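Local coordinates for protein proline dehydrogenase (Bradyrhizobium japonicum USDA 110, PDB 3HAZ) that probably oxidises proline to glutamate in two steps, using an FAD-dependent proline dehydrogenase and an NAD-dependent aldehyde dehydrogenase joined in one chain, at residues F67-L77 with T141-L149. Sequence-based numbering, arbitrary orientation.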
loop_
_atom_site.group_PDB
_atom_site.type_symbol
_atom_site.label_atom_id
_atom_site.label_comp_id
_atom_site.label_asym_id
_atom_site.label_seq_id
_atom_site.Cartn_x
_atom_site.Cartn_y
_atom_site.Cartn_z
ATOM N N PHE A 67 -39.776 6.607 3.646
ATOM C CA PHE A 67 -39.293 7.425 4.754
ATOM C C PHE A 67 -37.905 7.019 5.236
ATOM O O PHE A 67 -37.422 7.516 6.257
ATOM C CB PHE A 67 -40.310 7.436 5.899
ATOM C CG PHE A 67 -41.605 8.085 5.525
ATOM C CD1 PHE A 67 -41.767 9.456 5.655
ATOM C CD2 PHE A 67 -42.643 7.335 4.998
ATOM C CE1 PHE A 67 -42.947 10.062 5.294
ATOM C CE2 PHE A 67 -43.831 7.937 4.632
ATOM C CZ PHE A 67 -43.980 9.305 4.779
ATOM N N ALA A 68 -37.257 6.138 4.482
ATOM C CA ALA A 68 -35.934 5.646 4.850
ATOM C C ALA A 68 -35.906 5.176 6.309
ATOM O O ALA A 68 -35.057 5.599 7.103
ATOM C CB ALA A 68 -34.874 6.717 4.599
ATOM N N LEU A 69 -36.837 4.289 6.648
ATOM C CA LEU A 69 -36.962 3.774 8.011
ATOM C C LEU A 69 -36.123 2.523 8.262
ATOM O O LEU A 69 -36.068 1.623 7.428
ATOM C CB LEU A 69 -38.423 3.424 8.310
ATOM C CG LEU A 69 -39.523 4.461 8.064
ATOM C CD1 LEU A 69 -40.897 3.819 8.263
ATOM C CD2 LEU A 69 -39.352 5.677 8.967
ATOM N N SER A 70 -35.500 2.455 9.430
ATOM C CA SER A 70 -34.941 1.199 9.911
ATOM C C SER A 70 -36.079 0.216 10.206
ATOM O O SER A 70 -37.246 0.612 10.277
ATOM C CB SER A 70 -34.134 1.441 11.181
ATOM O OG SER A 70 -34.986 1.817 12.254
ATOM N N THR A 71 -35.746 -1.060 10.376
ATOM C CA THR A 71 -36.740 -2.046 10.768
ATOM C C THR A 71 -37.359 -1.688 12.119
ATOM O O THR A 71 -38.558 -1.890 12.330
ATOM C CB THR A 71 -36.147 -3.468 10.826
ATOM O OG1 THR A 71 -35.043 -3.491 11.736
ATOM C CG2 THR A 71 -35.663 -3.896 9.450
ATOM N N LYS A 72 -36.549 -1.150 13.030
ATOM C CA LYS A 72 -37.056 -0.761 14.342
ATOM C C LYS A 72 -38.074 0.372 14.227
ATOM O O LYS A 72 -39.081 0.395 14.937
ATOM C CB LYS A 72 -35.923 -0.327 15.276
ATOM C CG LYS A 72 -36.406 -0.021 16.694
ATOM C CD LYS A 72 -35.566 1.044 17.379
ATOM C CE LYS A 72 -34.150 0.573 17.593
ATOM N NZ LYS A 72 -34.090 -0.502 18.606
ATOM N N GLU A 73 -37.801 1.319 13.337
ATOM C CA GLU A 73 -38.686 2.461 13.151
ATOM C C GLU A 73 -39.987 2.043 12.477
ATOM O O GLU A 73 -41.070 2.511 12.838
ATOM C CB GLU A 73 -37.977 3.552 12.347
ATOM C CG GLU A 73 -36.909 4.260 13.153
ATOM C CD GLU A 73 -36.023 5.155 12.312
ATOM O OE1 GLU A 73 -35.933 4.942 11.082
ATOM O OE2 GLU A 73 -35.410 6.070 12.892
ATOM N N GLY A 74 -39.873 1.159 11.496
ATOM C CA GLY A 74 -41.044 0.606 10.851
ATOM C C GLY A 74 -41.909 -0.102 11.879
ATOM O O GLY A 74 -43.128 0.059 11.898
ATOM N N LEU A 75 -41.275 -0.898 12.735
ATOM C CA LEU A 75 -41.999 -1.656 13.747
ATOM C C LEU A 75 -42.735 -0.727 14.705
ATOM O O LEU A 75 -43.908 -0.943 15.009
ATOM C CB LEU A 75 -41.059 -2.592 14.524
ATOM C CG LEU A 75 -41.792 -3.526 15.500
ATOM C CD1 LEU A 75 -41.181 -4.919 15.514
ATOM C CD2 LEU A 75 -41.831 -2.933 16.905
ATOM N N ALA A 76 -42.046 0.311 15.172
ATOM C CA ALA A 76 -42.640 1.230 16.141
ATOM C C ALA A 76 -43.855 1.959 15.560
ATOM O O ALA A 76 -44.845 2.182 16.258
ATOM C CB ALA A 76 -41.603 2.232 16.650
ATOM N N LEU A 77 -43.785 2.324 14.284
ATOM C CA LEU A 77 -44.879 3.063 13.666
ATOM C C LEU A 77 -46.078 2.152 13.390
ATOM O O LEU A 77 -47.228 2.569 13.513
ATOM C CB LEU A 77 -44.415 3.764 12.389
ATOM C CG LEU A 77 -43.368 4.863 12.597
ATOM C CD1 LEU A 77 -43.039 5.543 11.280
ATOM C CD2 LEU A 77 -43.827 5.884 13.629
ATOM N N THR A 141 -37.611 6.026 19.977
ATOM C CA THR A 141 -37.609 5.682 18.561
ATOM C C THR A 141 -38.369 6.735 17.760
ATOM O O THR A 141 -37.972 7.099 16.653
ATOM C CB THR A 141 -38.257 4.319 18.329
ATOM O OG1 THR A 141 -37.615 3.348 19.164
ATOM C CG2 THR A 141 -38.142 3.907 16.847
ATOM N N ILE A 142 -39.463 7.220 18.339
ATOM C CA ILE A 142 -40.302 8.221 17.699
ATOM C C ILE A 142 -39.644 9.595 17.733
ATOM O O ILE A 142 -39.662 10.313 16.743
ATOM C CB ILE A 142 -41.690 8.288 18.371
ATOM C CG1 ILE A 142 -42.379 6.928 18.279
ATOM C CG2 ILE A 142 -42.554 9.373 17.732
ATOM C CD1 ILE A 142 -43.706 6.872 19.044
ATOM N N GLY A 143 -39.062 9.958 18.872
ATOM C CA GLY A 143 -38.392 11.240 18.988
ATOM C C GLY A 143 -37.211 11.326 18.038
ATOM O O GLY A 143 -36.981 12.357 17.404
ATOM N N ARG A 144 -36.455 10.239 17.928
ATOM C CA ARG A 144 -35.317 10.222 17.015
ATOM C C ARG A 144 -35.807 10.352 15.572
ATOM O O ARG A 144 -35.193 11.037 14.755
ATOM C CB ARG A 144 -34.471 8.963 17.206
ATOM C CG ARG A 144 -33.592 8.991 18.459
ATOM C CD ARG A 144 -32.649 7.786 18.507
ATOM N NE ARG A 144 -31.752 7.834 19.658
ATOM C CZ ARG A 144 -30.676 7.068 19.807
ATOM N NH1 ARG A 144 -29.923 7.185 20.891
ATOM N NH2 ARG A 144 -30.346 6.183 18.876
ATOM N N LEU A 145 -36.928 9.705 15.277
ATOM C CA LEU A 145 -37.555 9.802 13.966
ATOM C C LEU A 145 -37.998 11.238 13.690
ATOM O O LEU A 145 -37.838 11.750 12.580
ATOM C CB LEU A 145 -38.752 8.860 13.903
ATOM C CG LEU A 145 -39.145 8.269 12.555
ATOM C CD1 LEU A 145 -37.921 7.787 11.795
ATOM C CD2 LEU A 145 -40.122 7.128 12.786
ATOM N N VAL A 146 -38.541 11.891 14.712
ATOM C CA VAL A 146 -39.029 13.260 14.579
ATOM C C VAL A 146 -37.875 14.222 14.311
ATOM O O VAL A 146 -37.971 15.100 13.459
ATOM C CB VAL A 146 -39.815 13.711 15.839
ATOM C CG1 VAL A 146 -39.945 15.228 15.882
ATOM C CG2 VAL A 146 -41.190 13.053 15.865
ATOM N N LYS A 147 -36.782 14.047 15.041
ATOM C CA LYS A 147 -35.597 14.864 14.841
ATOM C C LYS A 147 -35.071 14.717 13.407
ATOM O O LYS A 147 -34.643 15.693 12.793
ATOM C CB LYS A 147 -34.524 14.500 15.875
ATOM C CG LYS A 147 -33.214 15.269 15.748
ATOM C CD LYS A 147 -32.328 15.037 16.973
ATOM C CE LYS A 147 -30.963 15.703 16.836
ATOM N NZ LYS A 147 -29.997 14.887 16.031
ATOM N N ARG A 148 -35.139 13.506 12.865
ATOM C CA ARG A 148 -34.573 13.235 11.550
ATOM C C ARG A 148 -35.477 13.670 10.396
ATOM O O ARG A 148 -35.013 14.294 9.446
ATOM C CB ARG A 148 -34.227 11.754 11.401
ATOM C CG ARG A 148 -33.278 11.488 10.249
ATOM C CD ARG A 148 -32.841 10.035 10.181
ATOM N NE ARG A 148 -33.853 9.184 9.561
ATOM C CZ ARG A 148 -34.521 8.232 10.203
ATOM N NH1 ARG A 148 -35.426 7.505 9.558
ATOM N NH2 ARG A 148 -34.276 8.008 11.488
ATOM N N LEU A 149 -36.761 13.333 10.482
ATOM C CA LEU A 149 -37.705 13.591 9.400
ATOM C C LEU A 149 -38.543 14.853 9.617
ATOM O O LEU A 149 -38.995 15.472 8.656
ATOM C CB LEU A 149 -38.641 12.391 9.216
ATOM C CG LEU A 149 -38.058 11.038 8.800
ATOM C CD1 LEU A 149 -39.128 9.958 8.867
ATOM C CD2 LEU A 149 -37.453 11.099 7.406
HETATM O O HOH W 1 -35.624 6.412 15.623
#
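L145 fills a hollow lined by L69, E73 and L77. Its CD2 meets L77 CD1 tip to tip at 3.6 Å, while L145 CD1 lies 3.8 Å from L69 CD2 and also underlies the E73 carboxylate. One turn earlier, T141 pushes its methyl CG2 between A76 CB and K72 CD, 3.9 Å from each; its hydroxyl turns to E110. At the other end L149 lies against F67, crossing it at about a right angle.

Above this apolar floor R148, bent at chi3 (80°), meets E73 end-on, the two flat groups nearly coplanar. In this salt bridge R148 NH2 reaches the syn lone pair of E73 OE2 at 2.6 Å, almost straight, and R148 NH1 bonds E73 OE1 at 3.0 Å. S70 N approaches OE1 from the opposite face, and a water links OE2 to T141 O. Replacing E73 by alanine would remove the carboxylate, and R148 and S70 N would probably be left without their mate, with a gap above L145 CD1.

With S70, E73 forms the capping box that starts helix 71-85, just after the Schellman motif at A68, and it ties that start to helix 140-149; segments 71-77 and 141-149 cross steeply, at -110°, within the DNA-binding-domain family region of PutA.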